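PDB 3H16: TIR protein from Paracoccus denitrificans PD1222, which is of unknown function but belongs to the TIR-domain family, whose fold is a parallel beta sheet flanked by helices. Local coordinates for residues P20-K32 with L43-L57. Numbering follows the deposited sequence.
Sequences PHDIFISHAWEDK and LRAAGAEVWYDDFSL
His21 lies flat against Trp51: the imidazole and the five-membered ring of the indole are stacked face to face, planes 2° apart and centroids 3.4 Å from each other. The edge of Phe55, at CE2, meets the opposite indole face, so one face of Trp51 carries a flat imidazole and the other a ring edge, while its NE1 hydrogen-bonds to Ser74 OG at the start of strand 74-81, on the far side of strand 21-28. Phe24 adds its CB over the face of the Phe55 ring, 4.2 Å from the centroid. Beneath these rings the backbones pair in parallel: Glu49 O accepts from both Asp22 N and Ile23 N, Trp51 N donates to Ile23 O, and Ile25 N to Trp51 O at 3.2 Å. Asp22 returns a bond through the anti lone pair of OD2, which takes Glu49 N at 3.0 Å, its OD1 being paired with Arg75. This is the first beta-alpha-beta unit of the TIR fold, strand 21-28, helix 32-45 and edge strand 50-57. The ladder breaks after Phe24 and resumes two residues out of step, with Leu57 N on His27 O (2.8 Å) and Trp29 N on Leu57 O. At the break His27, with CG wedged between backbone N and carbonyl carbon (chi1 65°), bonds through ND1 to Ile25 O, fixing its ring beneath Ser56 CA. Further out, Lys32 NZ forms a salt bridge with Asp53 OD1 (2.8 Å), met from above the carboxylate plane, and also donates to Asp53 O.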
ATOM      1  N   PRO B  20     -16.666 -17.800   0.858  1.00 42.94           N
ATOM      2  CA  PRO B  20     -17.711 -17.547   1.852  1.00 39.33           C
ATOM      3  C   PRO B  20     -17.297 -16.548   2.935  1.00 38.46           C
ATOM      4  O   PRO B  20     -18.144 -16.020   3.660  1.00 41.75           O
ATOM      5  CB  PRO B  20     -18.003 -18.938   2.405  1.00 33.91           C
ATOM      6  CG  PRO B  20     -16.688 -19.621   2.286  1.00 32.52           C
ATOM      7  CD  PRO B  20     -16.196 -19.194   0.929  1.00 38.14           C
ATOM      8  N   HIS B  21     -15.994 -16.295   3.048  1.00 36.43           N
ATOM      9  CA  HIS B  21     -15.479 -15.345   4.032  1.00 32.12           C
ATOM     10  C   HIS B  21     -14.660 -14.274   3.325  1.00 29.27           C
ATOM     11  O   HIS B  21     -14.046 -14.534   2.289  1.00 23.56           O
ATOM     12  CB  HIS B  21     -14.588 -16.045   5.066  1.00 33.49           C
ATOM     13  CG  HIS B  21     -15.291 -17.093   5.867  1.00 35.98           C
ATOM     14  ND1 HIS B  21     -15.284 -18.427   5.517  1.00 37.14           N
ATOM     15  CD2 HIS B  21     -16.022 -17.005   7.003  1.00 35.66           C
ATOM     16  CE1 HIS B  21     -15.978 -19.115   6.406  1.00 36.12           C
ATOM     17  NE2 HIS B  21     -16.435 -18.274   7.317  1.00 36.06           N
ATOM     18  N   ASP B  22     -14.656 -13.067   3.876  1.00 26.94           N
ATOM     19  CA  ASP B  22     -13.881 -12.003   3.267  1.00 27.67           C
ATOM     20  C   ASP B  22     -12.492 -12.021   3.881  1.00 25.89           C
ATOM     21  O   ASP B  22     -11.479 -11.933   3.179  1.00 22.63           O
ATOM     22  CB  ASP B  22     -14.511 -10.630   3.529  1.00 34.95           C
ATOM     23  CG  ASP B  22     -15.790 -10.385   2.723  1.00 42.56           C
ATOM     24  OD1 ASP B  22     -15.755 -10.448   1.472  1.00 48.26           O
ATOM     25  OD2 ASP B  22     -16.831 -10.106   3.352  1.00 44.74           O
ATOM     26  N   ILE B  23     -12.459 -12.186   5.199  1.00 24.59           N
ATOM     27  CA  ILE B  23     -11.218 -12.140   5.943  1.00 24.53           C
ATOM     28  C   ILE B  23     -11.110 -13.108   7.100  1.00 24.97           C
ATOM     29  O   ILE B  23     -12.061 -13.279   7.874  1.00 25.37           O
ATOM     30  CB  ILE B  23     -11.034 -10.734   6.554  1.00 28.83           C
ATOM     31  CG1 ILE B  23     -11.046  -9.676   5.449  1.00 31.06           C
ATOM     32  CG2 ILE B  23      -9.753 -10.675   7.380  1.00 30.91           C
ATOM     33  CD1 ILE B  23     -10.919  -8.268   5.957  1.00 32.44           C
ATOM     34  N   PHE B  24      -9.946 -13.740   7.225  1.00 24.65           N
ATOM     35  CA  PHE B  24      -9.689 -14.611   8.366  1.00 24.20           C
ATOM     36  C   PHE B  24      -8.542 -13.914   9.084  1.00 23.38           C
ATOM     37  O   PHE B  24      -7.696 -13.312   8.432  1.00 23.36           O
ATOM     38  CB  PHE B  24      -9.292 -16.028   7.942  1.00 24.56           C
ATOM     39  CG  PHE B  24      -7.937 -16.135   7.316  1.00 24.68           C
ATOM     40  CD1 PHE B  24      -7.781 -16.021   5.940  1.00 25.34           C
ATOM     41  CD2 PHE B  24      -6.825 -16.447   8.090  1.00 26.79           C
ATOM     42  CE1 PHE B  24      -6.542 -16.233   5.336  1.00 26.42           C
ATOM     43  CE2 PHE B  24      -5.575 -16.660   7.496  1.00 28.07           C
ATOM     44  CZ  PHE B  24      -5.433 -16.556   6.114  1.00 26.66           C
ATOM     45  N   ILE B  25      -8.528 -13.959  10.413  1.00 25.59           N
ATOM     46  CA  ILE B  25      -7.475 -13.293  11.189  1.00 26.94           C
ATOM     47  C   ILE B  25      -6.528 -14.233  11.949  1.00 27.31           C
ATOM     48  O   ILE B  25      -6.864 -14.716  13.035  1.00 29.14           O
ATOM     49  CB  ILE B  25      -8.079 -12.323  12.226  1.00 25.30           C
ATOM     50  CG1 ILE B  25      -9.095 -11.405  11.561  1.00 25.39           C
ATOM     51  CG2 ILE B  25      -6.976 -11.500  12.862  1.00 22.51           C
ATOM     52  CD1 ILE B  25      -9.741 -10.425  12.512  1.00 30.35           C
ATOM     53  N   SER B  26      -5.350 -14.482  11.379  1.00 28.27           N
ATOM     54  CA  SER B  26      -4.345 -15.336  12.014  1.00 29.35           C
ATOM     55  C   SER B  26      -3.767 -14.563  13.206  1.00 29.30           C
ATOM     56  O   SER B  26      -3.429 -13.380  13.084  1.00 30.05           O
ATOM     57  CB  SER B  26      -3.231 -15.667  11.019  1.00 32.31           C
ATOM     58  OG  SER B  26      -2.271 -16.535  11.591  1.00 37.00           O
ATOM     59  N   HIS B  27      -3.644 -15.222  14.352  1.00 25.77           N
ATOM     60  CA  HIS B  27      -3.149 -14.554  15.546  1.00 24.28           C
ATOM     61  C   HIS B  27      -2.756 -15.560  16.620  1.00 25.24           C
ATOM     62  O   HIS B  27      -3.211 -16.711  16.605  1.00 24.84           O
ATOM     63  CB  HIS B  27      -4.252 -13.672  16.128  1.00 26.11           C
ATOM     64  CG  HIS B  27      -5.433 -14.451  16.631  1.00 27.49           C
ATOM     65  ND1 HIS B  27      -6.380 -14.995  15.790  1.00 27.18           N
ATOM     66  CD2 HIS B  27      -5.775 -14.841  17.883  1.00 26.57           C
ATOM     67  CE1 HIS B  27      -7.254 -15.684  16.502  1.00 28.36           C
ATOM     68  NE2 HIS B  27      -6.909 -15.606  17.774  1.00 28.23           N
ATOM     69  N   ALA B  28      -1.933 -15.107  17.562  1.00 25.09           N
ATOM     70  CA  ALA B  28      -1.493 -15.933  18.688  1.00 27.02           C
ATOM     71  C   ALA B  28      -2.650 -15.943  19.698  1.00 28.61           C
ATOM     72  O   ALA B  28      -3.228 -14.894  19.995  1.00 30.43           O
ATOM     73  CB  ALA B  28      -0.230 -15.324  19.319  1.00 24.26           C
ATOM     74  N   TRP B  29      -2.987 -17.112  20.235  1.00 31.24           N
ATOM     75  CA  TRP B  29      -4.115 -17.204  21.161  1.00 33.50           C
ATOM     76  C   TRP B  29      -4.186 -16.087  22.199  1.00 34.48           C
ATOM     77  O   TRP B  29      -5.265 -15.571  22.499  1.00 35.53           O
ATOM     78  CB  TRP B  29      -4.142 -18.568  21.864  1.00 34.20           C
ATOM     79  CG  TRP B  29      -3.180 -18.722  22.992  1.00 36.78           C
ATOM     80  CD1 TRP B  29      -1.936 -19.289  22.944  1.00 37.03           C
ATOM     81  CD2 TRP B  29      -3.391 -18.331  24.355  1.00 39.15           C
ATOM     82  NE1 TRP B  29      -1.362 -19.278  24.192  1.00 37.84           N
ATOM     83  CE2 TRP B  29      -2.231 -18.697  25.078  1.00 38.81           C
ATOM     84  CE3 TRP B  29      -4.448 -17.709  25.037  1.00 38.80           C
ATOM     85  CZ2 TRP B  29      -2.099 -18.460  26.450  1.00 38.09           C
ATOM     86  CZ3 TRP B  29      -4.314 -17.474  26.405  1.00 38.57           C
ATOM     87  CH2 TRP B  29      -3.149 -17.850  27.094  1.00 38.74           C
ATOM     88  N   GLU B  30      -3.039 -15.707  22.740  1.00 34.63           N
ATOM     89  CA  GLU B  30      -2.990 -14.656  23.742  1.00 33.95           C
ATOM     90  C   GLU B  30      -3.607 -13.340  23.270  1.00 35.11           C
ATOM     91  O   GLU B  30      -4.056 -12.543  24.084  1.00 35.99           O
ATOM     92  CB  GLU B  30      -1.538 -14.429  24.175  1.00 33.57           C
ATOM     93  CG  GLU B  30      -0.855 -15.690  24.705  1.00 32.87           C
ATOM     94  CD  GLU B  30       0.008 -16.383  23.665  1.00 33.59           C
ATOM     95  OE1 GLU B  30      -0.427 -16.527  22.503  1.00 29.21           O
ATOM     96  OE2 GLU B  30       1.131 -16.798  24.015  1.00 35.88           O
ATOM     97  N   ASP B  31      -3.634 -13.106  21.961  1.00 34.86           N
ATOM     98  CA  ASP B  31      -4.200 -11.865  21.443  1.00 35.61           C
ATOM     99  C   ASP B  31      -5.665 -11.956  21.043  1.00 36.22           C
ATOM    100  O   ASP B  31      -6.247 -10.949  20.650  1.00 35.68           O
ATOM    101  CB  ASP B  31      -3.398 -11.349  20.241  1.00 32.13           C
ATOM    102  CG  ASP B  31      -2.001 -10.913  20.623  1.00 32.33           C
ATOM    103  OD1 ASP B  31      -1.843 -10.240  21.668  1.00 33.79           O
ATOM    104  OD2 ASP B  31      -1.054 -11.230  19.876  1.00 28.88           O
ATOM    105  N   LYS B  32      -6.261 -13.143  21.138  1.00 37.28           N
ATOM    106  CA  LYS B  32      -7.669 -13.298  20.770  1.00 40.54           C
ATOM    107  C   LYS B  32      -8.577 -12.478  21.668  1.00 44.07           C
ATOM    108  O   LYS B  32      -9.339 -11.629  21.199  1.00 42.52           O
ATOM    109  CB  LYS B  32      -8.122 -14.759  20.843  1.00 38.37           C
ATOM    110  CG  LYS B  32      -9.630 -14.907  20.625  1.00 36.97           C
ATOM    111  CD  LYS B  32     -10.127 -16.337  20.778  1.00 37.76           C
ATOM    112  CE  LYS B  32      -9.993 -17.131  19.487  1.00 38.76           C
ATOM    113  NZ  LYS B  32     -10.608 -18.487  19.588  1.00 38.13           N
ATOM    114  N   LEU B  43     -14.538  -4.670  12.251  1.00 29.44           N
ATOM    115  CA  LEU B  43     -14.568  -5.049  10.849  1.00 30.06           C
ATOM    116  C   LEU B  43     -15.970  -5.476  10.400  1.00 32.82           C
ATOM    117  O   LEU B  43     -16.440  -5.062   9.337  1.00 34.25           O
ATOM    118  CB  LEU B  43     -13.584  -6.186  10.595  1.00 29.56           C
ATOM    119  CG  LEU B  43     -12.154  -5.848  10.172  1.00 27.44           C
ATOM    120  CD1 LEU B  43     -11.327  -7.134  10.150  1.00 26.64           C
ATOM    121  CD2 LEU B  43     -12.164  -5.200   8.796  1.00 25.81           C
ATOM    122  N   ARG B  44     -16.641  -6.306  11.196  1.00 34.14           N
ATOM    123  CA  ARG B  44     -17.991  -6.759  10.843  1.00 36.17           C
ATOM    124  C   ARG B  44     -18.968  -5.585  10.821  1.00 35.91           C
ATOM    125  O   ARG B  44     -19.834  -5.502   9.951  1.00 36.31           O
ATOM    126  CB  ARG B  44     -18.480  -7.821  11.827  1.00 38.13           C
ATOM    127  CG  ARG B  44     -17.695  -9.105  11.763  1.00 41.66           C
ATOM    128  CD  ARG B  44     -18.242 -10.136  12.718  1.00 45.20           C
ATOM    129  NE  ARG B  44     -17.312 -11.250  12.873  1.00 50.15           N
ATOM    130  CZ  ARG B  44     -17.490 -12.263  13.714  1.00 52.61           C
ATOM    131  NH1 ARG B  44     -18.572 -12.313  14.481  1.00 56.85           N
ATOM    132  NH2 ARG B  44     -16.578 -13.222  13.797  1.00 52.48           N
ATOM    133  N   ALA B  45     -18.820  -4.684  11.787  1.00 33.70           N
ATOM    134  CA  ALA B  45     -19.664  -3.500  11.870  1.00 30.70           C
ATOM    135  C   ALA B  45     -19.506  -2.693  10.596  1.00 30.98           C
ATOM    136  O   ALA B  45     -20.417  -1.966  10.206  1.00 35.21           O
ATOM    137  CB  ALA B  45     -19.265  -2.647  13.067  1.00 25.21           C
ATOM    138  N   ALA B  46     -18.350  -2.816   9.948  1.00 29.02           N
ATOM    139  CA  ALA B  46     -18.104  -2.076   8.719  1.00 27.25           C
ATOM    140  C   ALA B  46     -18.538  -2.864   7.490  1.00 28.15           C
ATOM    141  O   ALA B  46     -18.385  -2.400   6.357  1.00 26.31           O
ATOM    142  CB  ALA B  46     -16.636  -1.698   8.608  1.00 26.67           C
ATOM    143  N   GLY B  47     -19.071  -4.061   7.707  1.00 27.80           N
ATOM    144  CA  GLY B  47     -19.546  -4.841   6.581  1.00 30.06           C
ATOM    145  C   GLY B  47     -18.703  -6.011   6.126  1.00 32.28           C
ATOM    146  O   GLY B  47     -19.041  -6.663   5.142  1.00 33.22           O
ATOM    147  N   ALA B  48     -17.605  -6.295   6.817  1.00 33.12           N
ATOM    148  CA  ALA B  48     -16.786  -7.424   6.406  1.00 33.87           C
ATOM    149  C   ALA B  48     -17.287  -8.698   7.069  1.00 35.58           C
ATOM    150  O   ALA B  48     -17.823  -8.670   8.175  1.00 37.01           O
ATOM    151  CB  ALA B  48     -15.320  -7.179   6.763  1.00 31.02           C
ATOM    152  N   GLU B  49     -17.131  -9.810   6.366  1.00 39.30           N
ATOM    153  CA  GLU B  49     -17.526 -11.117   6.874  1.00 41.63           C
ATOM    154  C   GLU B  49     -16.206 -11.656   7.430  1.00 39.88           C
ATOM    155  O   GLU B  49     -15.269 -11.927   6.672  1.00 40.15           O
ATOM    156  CB  GLU B  49     -18.042 -11.978   5.725  1.00 46.25           C
ATOM    157  CG  GLU B  49     -18.908 -13.138   6.145  1.00 54.32           C
ATOM    158  CD  GLU B  49     -18.147 -14.152   6.955  1.00 59.01           C
ATOM    159  OE1 GLU B  49     -17.036 -14.529   6.526  1.00 61.47           O
ATOM    160  OE2 GLU B  49     -18.659 -14.573   8.012  1.00 62.21           O
ATOM    161  N   VAL B  50     -16.138 -11.805   8.751  1.00 35.51           N
ATOM    162  CA  VAL B  50     -14.912 -12.230   9.414  1.00 31.09           C
ATOM    163  C   VAL B  50     -14.971 -13.489  10.278  1.00 30.97           C
ATOM    164  O   VAL B  50     -15.903 -13.664  11.065  1.00 32.27           O
ATOM    165  CB  VAL B  50     -14.400 -11.093  10.340  1.00 27.73           C
ATOM    166  CG1 VAL B  50     -12.988 -11.388  10.823  1.00 21.09           C
ATOM    167  CG2 VAL B  50     -14.467  -9.766   9.623  1.00 24.40           C
ATOM    168  N   TRP B  51     -13.968 -14.354  10.128  1.00 30.67           N
ATOM    169  CA  TRP B  51     -13.851 -15.539  10.969  1.00 30.83           C
ATOM    170  C   TRP B  51     -12.413 -15.600  11.476  1.00 32.11           C
ATOM    171  O   TRP B  51     -11.485 -15.158  10.798  1.00 30.37           O
ATOM    172  CB  TRP B  51     -14.273 -16.836  10.243  1.00 30.53           C
ATOM    173  CG  TRP B  51     -13.460 -17.325   9.090  1.00 28.56           C
ATOM    174  CD1 TRP B  51     -12.797 -16.572   8.177  1.00 30.61           C
ATOM    175  CD2 TRP B  51     -13.341 -18.689   8.647  1.00 29.21           C
ATOM    176  NE1 TRP B  51     -12.274 -17.375   7.189  1.00 29.26           N
ATOM    177  CE2 TRP B  51     -12.593 -18.678   7.453  1.00 27.32           C
ATOM    178  CE3 TRP B  51     -13.797 -19.918   9.145  1.00 29.24           C
ATOM    179  CZ2 TRP B  51     -12.284 -19.848   6.744  1.00 27.80           C
ATOM    180  CZ3 TRP B  51     -13.490 -21.083   8.441  1.00 27.91           C
ATOM    181  CH2 TRP B  51     -12.738 -21.035   7.252  1.00 26.88           C
ATOM    182  N   TYR B  52     -12.242 -16.113  12.690  1.00 33.01           N
ATOM    183  CA  TYR B  52     -10.923 -16.190  13.310  1.00 35.67           C
ATOM    184  C   TYR B  52     -10.877 -17.133  14.516  1.00 36.57           C
ATOM    185  O   TYR B  52      -9.803 -17.412  15.042  1.00 39.13           O
ATOM    186  CB  TYR B  52     -10.498 -14.804  13.788  1.00 38.17           C
ATOM    187  CG  TYR B  52     -11.431 -14.244  14.834  1.00 37.90           C
ATOM    188  CD1 TYR B  52     -12.650 -13.674  14.467  1.00 37.85           C
ATOM    189  CD2 TYR B  52     -11.121 -14.324  16.193  1.00 38.17           C
ATOM    190  CE1 TYR B  52     -13.541 -13.196  15.423  1.00 39.35           C
ATOM    191  CE2 TYR B  52     -12.007 -13.848  17.164  1.00 39.08           C
ATOM    192  CZ  TYR B  52     -13.217 -13.284  16.768  1.00 40.51           C
ATOM    193  OH  TYR B  52     -14.108 -12.805  17.705  1.00 42.14           O
ATOM    194  N   ASP B  53     -12.030 -17.613  14.961  1.00 36.33           N
ATOM    195  CA  ASP B  53     -12.060 -18.488  16.116  1.00 34.59           C
ATOM    196  C   ASP B  53     -11.175 -19.730  15.976  1.00 35.39           C
ATOM    197  O   ASP B  53     -10.510 -20.130  16.932  1.00 30.29           O
ATOM    198  CB  ASP B  53     -13.490 -18.903  16.421  1.00 33.53           C
ATOM    199  CG  ASP B  53     -13.603 -19.626  17.736  1.00 37.32           C
ATOM    200  OD1 ASP B  53     -13.242 -19.023  18.769  1.00 38.23           O
ATOM    201  OD2 ASP B  53     -14.044 -20.798  17.737  1.00 39.73           O
ATOM    202  N   ASP B  54     -11.163 -20.337  14.791  1.00 37.04           N
ATOM    203  CA  ASP B  54     -10.345 -21.524  14.555  1.00 40.07           C
ATOM    204  C   ASP B  54      -9.016 -21.133  13.942  1.00 39.71           C
ATOM    205  O   ASP B  54      -8.459 -21.865  13.118  1.00 41.85           O
ATOM    206  CB  ASP B  54     -11.056 -22.507  13.615  1.00 46.32           C
ATOM    207  CG  ASP B  54     -12.066 -23.396  14.337  1.00 49.08           C
ATOM    208  OD1 ASP B  54     -12.578 -24.331  13.691  1.00 51.65           O
ATOM    209  OD2 ASP B  54     -12.351 -23.171  15.537  1.00 49.32           O
ATOM    210  N   PHE B  55      -8.510 -19.974  14.344  1.00 37.00           N
ATOM    211  CA  PHE B  55      -7.251 -19.487  13.816  1.00 34.28           C
ATOM    212  C   PHE B  55      -6.298 -18.994  14.895  1.00 33.92           C
ATOM    213  O   PHE B  55      -5.317 -18.303  14.594  1.00 35.67           O
ATOM    214  CB  PHE B  55      -7.515 -18.388  12.792  1.00 32.24           C
ATOM    215  CG  PHE B  55      -8.165 -18.888  11.535  1.00 30.22           C
ATOM    216  CD1 PHE B  55      -7.414 -19.534  10.557  1.00 29.47           C
ATOM    217  CD2 PHE B  55      -9.537 -18.736  11.335  1.00 30.01           C
ATOM    218  CE1 PHE B  55      -8.015 -20.024   9.399  1.00 28.63           C
ATOM    219  CE2 PHE B  55     -10.152 -19.228  10.173  1.00 28.75           C
ATOM    220  CZ  PHE B  55      -9.389 -19.870   9.209  1.00 29.70           C
ATOM    221  N   SER B  56      -6.585 -19.349  16.147  1.00 31.45           N
ATOM    222  CA  SER B  56      -5.713 -18.980  17.260  1.00 30.41           C
ATOM    223  C   SER B  56      -4.526 -19.927  17.165  1.00 28.51           C
ATOM    224  O   SER B  56      -4.693 -21.107  16.865  1.00 25.70           O
ATOM    225  CB  SER B  56      -6.416 -19.190  18.592  1.00 31.91           C
ATOM    226  OG  SER B  56      -7.665 -18.535  18.596  1.00 39.67           O
ATOM    227  N   LEU B  57      -3.328 -19.421  17.416  1.00 26.66           N
ATOM    228  CA  LEU B  57      -2.154 -20.265  17.325  1.00 25.76           C
ATOM    229  C   LEU B  57      -1.449 -20.512  18.662  1.00 26.80           C
ATOM    230  O   LEU B  57      -1.469 -19.669  19.570  1.00 23.43           O
ATOM    231  CB  LEU B  57      -1.194 -19.658  16.304  1.00 26.94           C
ATOM    232  CG  LEU B  57      -1.832 -19.537  14.908  1.00 28.53           C
ATOM    233  CD1 LEU B  57      -0.974 -18.661  14.014  1.00 28.45           C
ATOM    234  CD2 LEU B  57      -2.010 -20.922  14.296  1.00 28.95           C
TER
HETATM  235  O   HOH W   1      -3.731 -18.500  12.206  1.00 28.21           O